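Local coordinates for protein TRAP dicarboxylate transporter-DctP subunit (Desulfovibrio salexigens, PDB 4N6D) that probably binds a small organic solute, such as a carboxylate, in the periplasm and delivers it to the membrane components of a TRAP transporter, at residues F108-G113 with A324-V329; F114-S119 with Y269-V274; A120-W125 with Q262-G267; T143-A148 with Y233-I238. One frame throughout, in Å; residues are numbered along the deposited sequence.

Contact 1. Residues F108-G113 with A324-V329; sequences FELPLG and AVLSDV
The helix 322-337, close to the C-terminus of this TRAP-type solute-binding protein, packs on the loop that joins strand 90-94 to helix 117-131, and L112 and F108 of the loop meet V329 and L326 of the helix. L112 divides its two methyls between the helical residues: CD1 lies 3.7 Å from V329 CG1, while CD2 approaches L326 CD2 at 3.9 Å. As L326 and V329 are three residues apart, the leucine fork straddles one turn of the helix; its side chain crosses both at about a right angle. V329 CG1, held anti to the backbone N (chi1 169°), meets L112 CD1 and also lies 4.1 Å from F108 CZ, while V329 CG2 approaches F108 CE2 obliquely at 4.1 Å as the two side chains slide past each other. L110 adds a looser touch, with CD1 4.4 Å from L326 CD2. Elsewhere in the core, F108 also leans on A123 and L124 of helix 117-131, and I308 of helix 294-317 lies against both L110 and L326. No hydrogen bond links the two segments. Methyl groups and one phenyl ring make the whole contact, which implies cohesion through close fit and exclusion of water, with little directional constraint.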
loop_
_atom_site.group_PDB
_atom_site.type_symbol
_atom_site.label_atom_id
_atom_site.label_comp_id
_atom_site.label_asym_id
_atom_site.label_seq_id
_atom_site.Cartn_x
_atom_site.Cartn_y
_atom_site.Cartn_z
ATOM N N PHE A 108 8.600 -0.064 4.205
ATOM C CA PHE A 108 7.850 0.091 2.955
ATOM C C PHE A 108 6.862 1.252 2.949
ATOM O O PHE A 108 6.185 1.475 1.936
ATOM C CB PHE A 108 7.146 -1.199 2.536
ATOM C CG PHE A 108 7.998 -2.065 1.684
ATOM C CD1 PHE A 108 7.992 -1.899 0.315
ATOM C CD2 PHE A 108 8.861 -2.985 2.242
ATOM C CE1 PHE A 108 8.801 -2.663 -0.496
ATOM C CE2 PHE A 108 9.684 -3.767 1.403
ATOM C CZ PHE A 108 9.649 -3.568 0.044
ATOM N N GLU A 109 6.785 2.001 4.046
ATOM C CA GLU A 109 6.014 3.260 4.084
ATOM C C GLU A 109 6.802 4.464 3.540
ATOM O O GLU A 109 6.233 5.486 3.246
ATOM C CB GLU A 109 5.580 3.560 5.517
ATOM C CG GLU A 109 4.740 2.461 6.121
ATOM C CD GLU A 109 4.727 2.478 7.641
ATOM O OE1 GLU A 109 5.088 3.509 8.237
ATOM O OE2 GLU A 109 4.357 1.445 8.231
ATOM N N LEU A 110 8.111 4.311 3.406
ATOM C CA LEU A 110 8.993 5.411 3.090
ATOM C C LEU A 110 9.025 5.653 1.582
ATOM O O LEU A 110 8.710 4.769 0.798
ATOM C CB LEU A 110 10.427 5.067 3.532
ATOM C CG LEU A 110 10.586 4.863 5.026
ATOM C CD1 LEU A 110 11.980 4.301 5.346
ATOM C CD2 LEU A 110 10.320 6.161 5.771
ATOM N N PRO A 111 9.455 6.844 1.183
ATOM C CA PRO A 111 9.680 7.122 -0.243
ATOM C C PRO A 111 10.937 6.422 -0.732
ATOM O O PRO A 111 12.044 6.930 -0.524
ATOM C CB PRO A 111 9.825 8.639 -0.286
ATOM C CG PRO A 111 10.274 9.019 1.106
ATOM C CD PRO A 111 9.632 8.034 2.032
ATOM N N LEU A 112 10.763 5.279 -1.386
ATOM C CA LEU A 112 11.872 4.419 -1.743
ATOM C C LEU A 112 11.932 4.158 -3.232
ATOM O O LEU A 112 12.700 3.318 -3.673
ATOM C CB LEU A 112 11.813 3.102 -0.977
ATOM C CG LEU A 112 11.996 3.238 0.545
ATOM C CD1 LEU A 112 12.036 1.889 1.188
ATOM C CD2 LEU A 112 13.259 4.010 0.908
ATOM N N GLY A 113 11.141 4.894 -3.995
ATOM C CA GLY A 113 11.218 4.837 -5.442
ATOM C C GLY A 113 10.414 3.750 -6.132
ATOM O O GLY A 113 10.578 3.557 -7.330
ATOM N N ALA A 324 20.981 -1.991 6.468
ATOM C CA ALA A 324 20.984 -3.266 5.766
ATOM C C ALA A 324 19.643 -3.528 5.102
ATOM O O ALA A 324 19.579 -4.041 3.972
ATOM C CB ALA A 324 21.370 -4.413 6.698
ATOM N N VAL A 325 18.559 -3.205 5.809
ATOM C CA VAL A 325 17.225 -3.397 5.275
ATOM C C VAL A 325 17.021 -2.500 4.051
ATOM O O VAL A 325 16.506 -2.958 3.021
ATOM C CB VAL A 325 16.158 -3.061 6.334
ATOM C CG1 VAL A 325 14.765 -3.038 5.717
ATOM C CG2 VAL A 325 16.211 -4.066 7.496
ATOM N N LEU A 326 17.410 -1.228 4.143
ATOM C CA LEU A 326 17.230 -0.312 3.014
ATOM C C LEU A 326 18.003 -0.782 1.787
ATOM O O LEU A 326 17.533 -0.680 0.671
ATOM C CB LEU A 326 17.657 1.109 3.368
ATOM C CG LEU A 326 16.721 1.840 4.342
ATOM C CD1 LEU A 326 17.414 2.975 5.060
ATOM C CD2 LEU A 326 15.484 2.324 3.622
ATOM N N SER A 327 19.206 -1.284 1.988
ATOM C CA SER A 327 19.973 -1.843 0.876
ATOM C C SER A 327 19.195 -2.970 0.221
ATOM O O SER A 327 19.033 -3.025 -1.003
ATOM C CB SER A 327 21.297 -2.398 1.365
ATOM O OG SER A 327 22.150 -1.366 1.804
ATOM N N ASP A 328 18.734 -3.900 1.042
ATOM C CA ASP A 328 18.002 -5.035 0.526
ATOM C C ASP A 328 16.728 -4.632 -0.215
ATOM O O ASP A 328 16.364 -5.255 -1.212
ATOM C CB ASP A 328 17.662 -6.002 1.654
ATOM C CG ASP A 328 18.867 -6.759 2.152
ATOM O OD1 ASP A 328 19.924 -6.713 1.478
ATOM O OD2 ASP A 328 18.740 -7.419 3.216
ATOM N N VAL A 329 16.067 -3.578 0.248
ATOM C CA VAL A 329 14.842 -3.108 -0.386
ATOM C C VAL A 329 15.165 -2.612 -1.799
ATOM O O VAL A 329 14.431 -2.918 -2.740
ATOM C CB VAL A 329 14.157 -2.002 0.432
ATOM C CG1 VAL A 329 13.035 -1.331 -0.353
ATOM C CG2 VAL A 329 13.578 -2.616 1.710
#

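Contact 2. Residues F114-S119 with Y269-V274; sequences FTSSTS and YMDEHV
With chi1 of D271 at -71°, its carboxylate lies anti to the carbonyl carbon and reaches the first turn of helix 117-131, where T118, with OG1 likewise beside its own backbone N (chi1 -62°), turns its hydroxyl to meet it. The two oxygens share the work unequally. OD1 accepts the N-H of S117 at 2.9 Å through its syn lone pair, a fairly straight bond of 157°. OD2 takes two donors from T118, both from the same face of the carboxylate: the backbone N at 2.8 Å, from above the plane, and OG1 at 2.7 Å, on the anti side and tilted out of it. Three bonds thus fix the rotation of the carboxylate, and the helix dipole would probably favour its negative charge. Beside this grip, S117 OG packs on the M270 side chain, 3.4 Å from CB, while its polar need is met by A146 O at the end of strand 139-146. S116 occupies the N-cap position, and its CB lies 3.3 Å from D271 OD2. The whole is an anion-binding helix N-terminus, in which a carboxylate from the long helix 249-285 receives the N-H groups of the first turn that have no carbonyl partner within their own helix.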
loop_
_atom_site.group_PDB
_atom_site.type_symbol
_atom_site.label_atom_id
_atom_site.label_comp_id
_atom_site.label_asym_id
_atom_site.label_seq_id
_atom_site.Cartn_x
_atom_site.Cartn_y
_atom_site.Cartn_z
ATOM N N PHE A 114 9.532 3.043 -5.426
ATOM C CA PHE A 114 8.697 2.049 -6.097
ATOM C C PHE A 114 7.697 2.723 -7.022
ATOM O O PHE A 114 7.132 3.756 -6.685
ATOM C CB PHE A 114 7.979 1.165 -5.069
ATOM C CG PHE A 114 8.878 0.109 -4.478
ATOM C CD1 PHE A 114 9.662 0.394 -3.364
ATOM C CD2 PHE A 114 8.974 -1.133 -5.066
ATOM C CE1 PHE A 114 10.521 -0.550 -2.838
ATOM C CE2 PHE A 114 9.834 -2.108 -4.531
ATOM C CZ PHE A 114 10.606 -1.809 -3.428
ATOM N N THR A 115 7.483 2.140 -8.196
ATOM C CA THR A 115 6.643 2.794 -9.206
ATOM C C THR A 115 5.408 1.986 -9.579
ATOM O O THR A 115 4.693 2.334 -10.519
ATOM C CB THR A 115 7.454 3.058 -10.484
ATOM O OG1 THR A 115 7.913 1.817 -11.016
ATOM C CG2 THR A 115 8.653 3.953 -10.189
ATOM N N SER A 116 5.146 0.909 -8.842
ATOM C CA SER A 116 3.948 0.110 -9.088
ATOM C C SER A 116 3.603 -0.691 -7.851
ATOM O O SER A 116 4.467 -0.934 -7.000
ATOM C CB SER A 116 4.121 -0.844 -10.281
ATOM O OG SER A 116 4.970 -1.932 -9.958
ATOM N N SER A 117 2.338 -1.096 -7.769
ATOM C CA SER A 117 1.859 -1.966 -6.705
ATOM C C SER A 117 2.480 -3.351 -6.813
ATOM O O SER A 117 2.823 -3.962 -5.803
ATOM C CB SER A 117 0.342 -2.073 -6.795
ATOM O OG SER A 117 -0.163 -2.940 -5.773
ATOM N N THR A 118 2.648 -3.819 -8.056
ATOM C CA THR A 118 3.190 -5.142 -8.300
ATOM C C THR A 118 4.592 -5.275 -7.734
ATOM O O THR A 118 4.875 -6.233 -7.009
ATOM C CB THR A 118 3.187 -5.508 -9.796
ATOM O OG1 THR A 118 1.847 -5.519 -10.286
ATOM C CG2 THR A 118 3.766 -6.886 -10.023
ATOM N N SER A 119 5.470 -4.320 -8.052
ATOM C CA SER A 119 6.838 -4.411 -7.617
ATOM C C SER A 119 6.970 -4.203 -6.115
ATOM O O SER A 119 7.751 -4.865 -5.464
ATOM C CB SER A 119 7.743 -3.423 -8.364
ATOM O OG SER A 119 7.276 -2.102 -8.194
ATOM N N TYR A 269 -3.543 -6.754 -9.769
ATOM C CA TYR A 269 -4.918 -6.285 -9.763
ATOM C C TYR A 269 -4.952 -4.770 -9.570
ATOM O O TYR A 269 -5.652 -4.041 -10.293
ATOM C CB TYR A 269 -5.747 -6.967 -8.658
ATOM C CG TYR A 269 -7.016 -6.216 -8.429
ATOM C CD1 TYR A 269 -8.117 -6.406 -9.260
ATOM C CD2 TYR A 269 -7.098 -5.260 -7.434
ATOM C CE1 TYR A 269 -9.279 -5.675 -9.088
ATOM C CE2 TYR A 269 -8.261 -4.522 -7.251
ATOM C CZ TYR A 269 -9.342 -4.732 -8.084
ATOM O OH TYR A 269 -10.491 -3.981 -7.882
ATOM N N MET A 270 -4.188 -4.296 -8.601
ATOM C CA MET A 270 -4.157 -2.885 -8.262
ATOM C C MET A 270 -3.575 -2.053 -9.395
ATOM O O MET A 270 -4.137 -1.020 -9.750
ATOM C CB MET A 270 -3.339 -2.690 -6.976
ATOM C CG MET A 270 -3.335 -1.279 -6.450
ATOM S SD MET A 270 -4.989 -0.813 -5.839
ATOM C CE MET A 270 -5.379 0.462 -7.003
ATOM N N ASP A 271 -2.460 -2.487 -9.983
ATOM C CA ASP A 271 -1.913 -1.762 -11.133
ATOM C C ASP A 271 -2.882 -1.720 -12.305
ATOM O O ASP A 271 -2.976 -0.717 -12.998
ATOM C CB ASP A 271 -0.567 -2.352 -11.562
ATOM C CG ASP A 271 0.540 -2.042 -10.561
ATOM O OD1 ASP A 271 0.457 -0.967 -9.921
ATOM O OD2 ASP A 271 1.497 -2.839 -10.447
ATOM N N GLU A 272 -3.604 -2.805 -12.555
ATOM C CA GLU A 272 -4.583 -2.790 -13.647
ATOM C C GLU A 272 -5.771 -1.888 -13.309
ATOM O O GLU A 272 -6.321 -1.209 -14.170
ATOM C CB GLU A 272 -5.030 -4.218 -13.951
ATOM C CG GLU A 272 -6.099 -4.343 -15.047
ATOM C CD GLU A 272 -5.637 -3.891 -16.422
ATOM O OE1 GLU A 272 -4.412 -3.916 -16.710
ATOM O OE2 GLU A 272 -6.517 -3.511 -17.226
ATOM N N HIS A 273 -6.145 -1.872 -12.039
ATOM C CA HIS A 273 -7.226 -1.024 -11.557
ATOM C C HIS A 273 -6.858 0.456 -11.711
ATOM O O HIS A 273 -7.712 1.281 -12.081
ATOM C CB HIS A 273 -7.528 -1.382 -10.102
ATOM C CG HIS A 273 -8.704 -0.666 -9.531
ATOM N ND1 HIS A 273 -9.989 -0.861 -9.993
ATOM C CD2 HIS A 273 -8.795 0.248 -8.536
ATOM C CE1 HIS A 273 -10.817 -0.094 -9.309
ATOM N NE2 HIS A 273 -10.117 0.597 -8.425
ATOM N N VAL A 274 -5.596 0.796 -11.440
ATOM C CA VAL A 274 -5.100 2.142 -11.722
ATOM C C VAL A 274 -5.142 2.428 -13.206
ATOM O O VAL A 274 -5.596 3.496 -13.617
ATOM C CB VAL A 274 -3.664 2.355 -11.172
ATOM C CG1 VAL A 274 -3.004 3.570 -11.778
ATOM C CG2 VAL A 274 -3.730 2.514 -9.691
#

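Contact 3. Residues A120-W125 with Q262-G267; sequences ASLALW and QAEWTG
S121 points at A263 and G267 with its CB 3.4 Å from A263 O, and its OG, one bond further, lies 3.8 Å from G267 CA. With chi1 at -68° the hydroxyl sits beside its own backbone N; it is hydrogen-bonded to S117 O one turn earlier and to A146 N of the neighbouring strand, so this buried polar tip is satisfied although none of its bonds crosses to the other helix. G267, with no side chain, lets its CA lie close to the hydroxyl. The next residue, L122, reaches E264: CD2 lies 3.9 Å from E264 CB, and the two side chains cross obliquely. E264 continues extended beyond CG toward a salt bridge with K268. One turn along from S121, W125 offers its CB to A263 CB at 3.9 Å. S121, A263 and G267 make the closest part of the seam, flanked by L122, E264 and W125, and the axes of the short segments approach to 8.3 Å at 160°. This is close antiparallel helix packing of the small-residue kind, with serine, alanine and glycine at the interface, and it sets helix 117-131 against the long helix 249-285 next to the edge strand 139-146.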
loop_
_atom_site.group_PDB
_atom_site.type_symbol
_atom_site.label_atom_id
_atom_site.label_comp_id
_atom_site.label_asym_id
_atom_site.label_seq_id
_atom_site.Cartn_x
_atom_site.Cartn_y
_atom_site.Cartn_z
ATOM N N ALA A 120 6.182 -3.290 -5.563
ATOM C CA ALA A 120 6.230 -3.060 -4.139
ATOM C C ALA A 120 5.679 -4.268 -3.399
ATOM O O ALA A 120 6.192 -4.620 -2.343
ATOM C CB ALA A 120 5.447 -1.808 -3.779
ATOM N N SER A 121 4.629 -4.887 -3.935
ATOM C CA SER A 121 4.007 -6.024 -3.232
ATOM C C SER A 121 4.979 -7.200 -3.175
ATOM O O SER A 121 5.158 -7.838 -2.125
ATOM C CB SER A 121 2.715 -6.469 -3.927
ATOM O OG SER A 121 1.700 -5.486 -3.802
ATOM N N LEU A 122 5.600 -7.492 -4.309
ATOM C CA LEU A 122 6.508 -8.622 -4.364
ATOM C C LEU A 122 7.772 -8.338 -3.558
ATOM O O LEU A 122 8.283 -9.248 -2.896
ATOM C CB LEU A 122 6.854 -8.986 -5.804
ATOM C CG LEU A 122 5.752 -9.765 -6.519
ATOM C CD1 LEU A 122 5.999 -9.788 -7.985
ATOM C CD2 LEU A 122 5.670 -11.171 -5.899
ATOM N N ALA A 123 8.272 -7.097 -3.604
ATOM C CA ALA A 123 9.449 -6.761 -2.804
ATOM C C ALA A 123 9.142 -6.883 -1.316
ATOM O O ALA A 123 9.958 -7.391 -0.546
ATOM C CB ALA A 123 9.983 -5.360 -3.130
ATOM N N LEU A 124 7.956 -6.435 -0.904
ATOM C CA LEU A 124 7.552 -6.537 0.500
ATOM C C LEU A 124 7.506 -7.994 0.981
ATOM O O LEU A 124 8.021 -8.319 2.073
ATOM C CB LEU A 124 6.201 -5.850 0.700
ATOM C CG LEU A 124 5.544 -5.913 2.080
ATOM C CD1 LEU A 124 6.362 -5.252 3.179
ATOM C CD2 LEU A 124 4.200 -5.292 1.929
ATOM N N TRP A 125 6.888 -8.854 0.185
ATOM C CA TRP A 125 6.790 -10.279 0.527
ATOM C C TRP A 125 8.188 -10.894 0.621
ATOM O O TRP A 125 8.489 -11.651 1.561
ATOM C CB TRP A 125 5.939 -11.018 -0.517
ATOM C CG TRP A 125 5.909 -12.473 -0.255
ATOM C CD1 TRP A 125 6.572 -13.444 -0.953
ATOM C CD2 TRP A 125 5.242 -13.135 0.820
ATOM N NE1 TRP A 125 6.348 -14.674 -0.382
ATOM C CE2 TRP A 125 5.518 -14.514 0.698
ATOM C CE3 TRP A 125 4.427 -12.697 1.871
ATOM C CZ2 TRP A 125 5.018 -15.455 1.592
ATOM C CZ3 TRP A 125 3.914 -13.642 2.750
ATOM C CH2 TRP A 125 4.206 -14.999 2.603
ATOM N N GLN A 262 -0.357 -14.582 -3.928
ATOM C CA GLN A 262 -1.363 -13.580 -3.595
ATOM C C GLN A 262 -0.767 -12.176 -3.547
ATOM O O GLN A 262 -1.447 -11.197 -3.876
ATOM C CB GLN A 262 -2.090 -13.941 -2.290
ATOM C CG GLN A 262 -3.318 -13.105 -2.002
ATOM C CD GLN A 262 -4.432 -13.370 -2.966
ATOM O OE1 GLN A 262 -4.401 -14.344 -3.699
ATOM N NE2 GLN A 262 -5.442 -12.514 -2.952
ATOM N N ALA A 263 0.495 -12.067 -3.138
ATOM C CA ALA A 263 1.190 -10.786 -3.181
ATOM C C ALA A 263 1.210 -10.281 -4.642
ATOM O O ALA A 263 0.858 -9.127 -4.934
ATOM C CB ALA A 263 2.619 -10.937 -2.636
ATOM N N GLU A 264 1.636 -11.149 -5.557
ATOM C CA GLU A 264 1.679 -10.806 -6.984
ATOM C C GLU A 264 0.293 -10.512 -7.540
ATOM O O GLU A 264 0.092 -9.541 -8.260
ATOM C CB GLU A 264 2.321 -11.934 -7.796
ATOM C CG GLU A 264 2.448 -11.626 -9.270
ATOM C CD GLU A 264 3.276 -12.654 -10.030
ATOM O OE1 GLU A 264 4.085 -13.368 -9.412
ATOM O OE2 GLU A 264 3.114 -12.743 -11.256
ATOM N N TRP A 265 -0.671 -11.355 -7.207
ATOM C CA TRP A 265 -2.013 -11.196 -7.754
ATOM C C TRP A 265 -2.588 -9.851 -7.358
ATOM O O TRP A 265 -3.220 -9.165 -8.173
ATOM C CB TRP A 265 -2.959 -12.311 -7.277
ATOM C CG TRP A 265 -4.255 -12.228 -7.987
ATOM C CD1 TRP A 265 -4.599 -12.892 -9.121
ATOM C CD2 TRP A 265 -5.373 -11.398 -7.652
ATOM N NE1 TRP A 265 -5.878 -12.538 -9.516
ATOM C CE2 TRP A 265 -6.366 -11.618 -8.627
ATOM C CE3 TRP A 265 -5.637 -10.499 -6.623
ATOM C CZ2 TRP A 265 -7.605 -10.970 -8.589
ATOM C CZ3 TRP A 265 -6.863 -9.861 -6.593
ATOM C CH2 TRP A 265 -7.818 -10.093 -7.577
ATOM N N THR A 266 -2.391 -9.487 -6.091
ATOM C CA THR A 266 -2.942 -8.241 -5.569
ATOM C C THR A 266 -2.286 -7.028 -6.211
ATOM O O THR A 266 -2.961 -6.046 -6.594
ATOM C CB THR A 266 -2.789 -8.167 -4.037
ATOM O OG1 THR A 266 -3.484 -9.269 -3.436
ATOM C CG2 THR A 266 -3.359 -6.893 -3.512
ATOM N N GLY A 267 -0.970 -7.062 -6.330
ATOM C CA GLY A 267 -0.283 -5.959 -6.985
ATOM C C GLY A 267 -0.690 -5.800 -8.441
ATOM O O GLY A 267 -0.886 -4.684 -8.948
#

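Contact 4. Residues T143-A148 with Y233-I238; sequences TMFASA and YPFAII
Strands 143-146 and 234-238 run antiparallel, their axes 4.6 Å apart at closest approach, with T143-I237 and F145-F235 as hydrogen-bonded pairs and M144-A236 and A146-P234 as non-hydrogen-bonded ones. F235 N gives a bond of 2.8 Å to F145 O, nearly along the C=O axis, and F145 N returns one to F235 O. S147 continues the pairing: its N donates to Y233 O, and its OG accepts Y233 N at 2.9 Å, an almost straight bond of 172°, while handing its own proton to A148 O. On the face bearing T143, F145, F235 and I237, F145 CG sits between the backbone N and the carbonyl carbon (chi1 51°), a placement that lays one ring face over F235 CB, a CH-pi contact of 4.0 Å to the ring centroid. The two phenyl rings are near parallel, planes at 22°, but slid so far apart that they barely overlap. F145 CE2 meets I237 CG1 at 3.8 Å, and T143 CG2 presses on the same CG1 at an unusually tight 3.5 Å. On the other face, M144 CE rests 4.0 Å from A236 CB. The pair forms one edge of the five-stranded mixed sheet (order 2-1-3-5-4), consistent with the periplasmic-binding-protein fold. Backbone bonds set its register, and buried apolar groups fit both faces against helices 43-58 and 117-131.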
loop_
_atom_site.group_PDB
_atom_site.type_symbol
_atom_site.label_atom_id
_atom_site.label_comp_id
_atom_site.label_asym_id
_atom_site.label_seq_id
_atom_site.Cartn_x
_atom_site.Cartn_y
_atom_site.Cartn_z
ATOM N N THR A 143 -0.038 -13.546 3.618
ATOM C CA THR A 143 0.479 -12.824 2.444
ATOM C C THR A 143 0.731 -11.376 2.854
ATOM O O THR A 143 0.391 -10.964 3.965
ATOM C CB THR A 143 -0.450 -12.897 1.189
ATOM O OG1 THR A 143 0.281 -12.451 0.035
ATOM C CG2 THR A 143 -1.681 -12.047 1.364
ATOM N N MET A 144 1.374 -10.625 1.974
ATOM C CA MET A 144 1.539 -9.189 2.157
ATOM C C MET A 144 1.396 -8.554 0.800
ATOM O O MET A 144 1.573 -9.211 -0.227
ATOM C CB MET A 144 2.899 -8.842 2.735
ATOM C CG MET A 144 3.124 -9.483 4.101
ATOM S SD MET A 144 4.734 -9.068 4.732
ATOM C CE MET A 144 4.360 -7.489 5.480
ATOM N N PHE A 145 1.060 -7.270 0.793
ATOM C CA PHE A 145 0.975 -6.522 -0.452
ATOM C C PHE A 145 0.984 -5.031 -0.161
ATOM O O PHE A 145 0.954 -4.623 0.983
ATOM C CB PHE A 145 -0.272 -6.910 -1.247
ATOM C CG PHE A 145 -1.534 -6.851 -0.455
ATOM C CD1 PHE A 145 -2.174 -5.653 -0.234
ATOM C CD2 PHE A 145 -2.093 -8.009 0.054
ATOM C CE1 PHE A 145 -3.353 -5.602 0.520
ATOM C CE2 PHE A 145 -3.275 -7.965 0.800
ATOM C CZ PHE A 145 -3.891 -6.767 1.039
ATOM N N ALA A 146 1.051 -4.237 -1.209
ATOM C CA ALA A 146 1.142 -2.788 -1.079
ATOM C C ALA A 146 0.179 -2.112 -2.024
ATOM O O ALA A 146 -0.159 -2.641 -3.088
ATOM C CB ALA A 146 2.551 -2.299 -1.381
ATOM N N SER A 147 -0.238 -0.904 -1.647
ATOM C CA SER A 147 -1.017 -0.059 -2.530
ATOM C C SER A 147 -0.193 0.353 -3.755
ATOM O O SER A 147 1.003 0.080 -3.830
ATOM C CB SER A 147 -1.430 1.186 -1.766
ATOM O OG SER A 147 -0.306 2.036 -1.565
ATOM N N ALA A 148 -0.837 1.020 -4.706
ATOM C CA ALA A 148 -0.137 1.727 -5.758
ATOM C C ALA A 148 0.486 2.960 -5.139
ATOM O O ALA A 148 0.083 3.386 -4.049
ATOM C CB ALA A 148 -1.090 2.128 -6.863
ATOM N N TYR A 233 1.585 2.171 0.650
ATOM C CA TYR A 233 1.146 1.671 1.940
ATOM C C TYR A 233 1.228 0.153 1.950
ATOM O O TYR A 233 0.587 -0.494 1.123
ATOM C CB TYR A 233 -0.308 2.069 2.218
ATOM C CG TYR A 233 -0.492 3.553 2.311
ATOM C CD1 TYR A 233 -0.218 4.231 3.490
ATOM C CD2 TYR A 233 -0.916 4.274 1.219
ATOM C CE1 TYR A 233 -0.359 5.605 3.568
ATOM C CE2 TYR A 233 -1.063 5.646 1.287
ATOM C CZ TYR A 233 -0.789 6.300 2.463
ATOM O OH TYR A 233 -0.940 7.669 2.535
ATOM N N PRO A 234 2.010 -0.410 2.875
ATOM C CA PRO A 234 2.111 -1.862 2.991
ATOM C C PRO A 234 1.036 -2.475 3.909
ATOM O O PRO A 234 0.617 -1.876 4.912
ATOM C CB PRO A 234 3.487 -2.063 3.614
ATOM C CG PRO A 234 3.665 -0.853 4.493
ATOM C CD PRO A 234 2.952 0.271 3.785
ATOM N N PHE A 235 0.641 -3.694 3.553
ATOM C CA PHE A 235 -0.388 -4.439 4.278
ATOM C C PHE A 235 0.114 -5.841 4.565
ATOM O O PHE A 235 0.901 -6.391 3.792
ATOM C CB PHE A 235 -1.641 -4.599 3.408
ATOM C CG PHE A 235 -2.372 -3.317 3.113
ATOM C CD1 PHE A 235 -1.916 -2.437 2.136
ATOM C CD2 PHE A 235 -3.527 -3.003 3.788
ATOM C CE1 PHE A 235 -2.582 -1.276 1.868
ATOM C CE2 PHE A 235 -4.213 -1.832 3.515
ATOM C CZ PHE A 235 -3.729 -0.966 2.551
ATOM N N ALA A 236 -0.373 -6.422 5.659
ATOM C CA ALA A 236 -0.156 -7.824 5.954
ATOM C C ALA A 236 -1.480 -8.521 6.194
ATOM O O ALA A 236 -2.387 -7.953 6.808
ATOM C CB ALA A 236 0.741 -7.984 7.187
ATOM N N ILE A 237 -1.590 -9.741 5.688
ATOM C CA ILE A 237 -2.702 -10.626 6.045
ATOM C C ILE A 237 -2.197 -11.603 7.098
ATOM O O ILE A 237 -1.256 -12.376 6.865
ATOM C CB ILE A 237 -3.251 -11.371 4.830
ATOM C CG1 ILE A 237 -3.663 -10.385 3.713
ATOM C CG2 ILE A 237 -4.409 -12.280 5.260
ATOM C CD1 ILE A 237 -4.655 -9.296 4.158
ATOM N N ILE A 238 -2.792 -11.522 8.285
ATOM C CA ILE A 238 -2.330 -12.298 9.436
ATOM C C ILE A 238 -3.372 -13.323 9.850
ATOM O O ILE A 238 -4.572 -13.081 9.716
ATOM C CB ILE A 238 -1.984 -11.376 10.662
ATOM C CG1 ILE A 238 -3.146 -10.444 11.033
ATOM C CG2 ILE A 238 -0.711 -10.563 10.381
ATOM C CD1 ILE A 238 -2.997 -9.763 12.417
#

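The four contacts range from pure apolar packing to backbone pairing. Contact 4 is the central one, its centre about 6 Å from the centre of the chain, and the only one built on strand pairing. Contacts 2 and 3 bring together the same two helices, 117-131 and 249-285: contact 2 at a partly buried helix start through charge and N-H groups, contact 3, more fully buried, by close packing of small residues. Both meet contact 4 at the edge strand through serine hydroxyls of helix 117-131. Contact 1, its centre farthest out at about 14 Å from that of the chain yet still largely buried, is wholly apolar; it reaches the others chiefly through F108, with V329 also on F114 and E109 on P234.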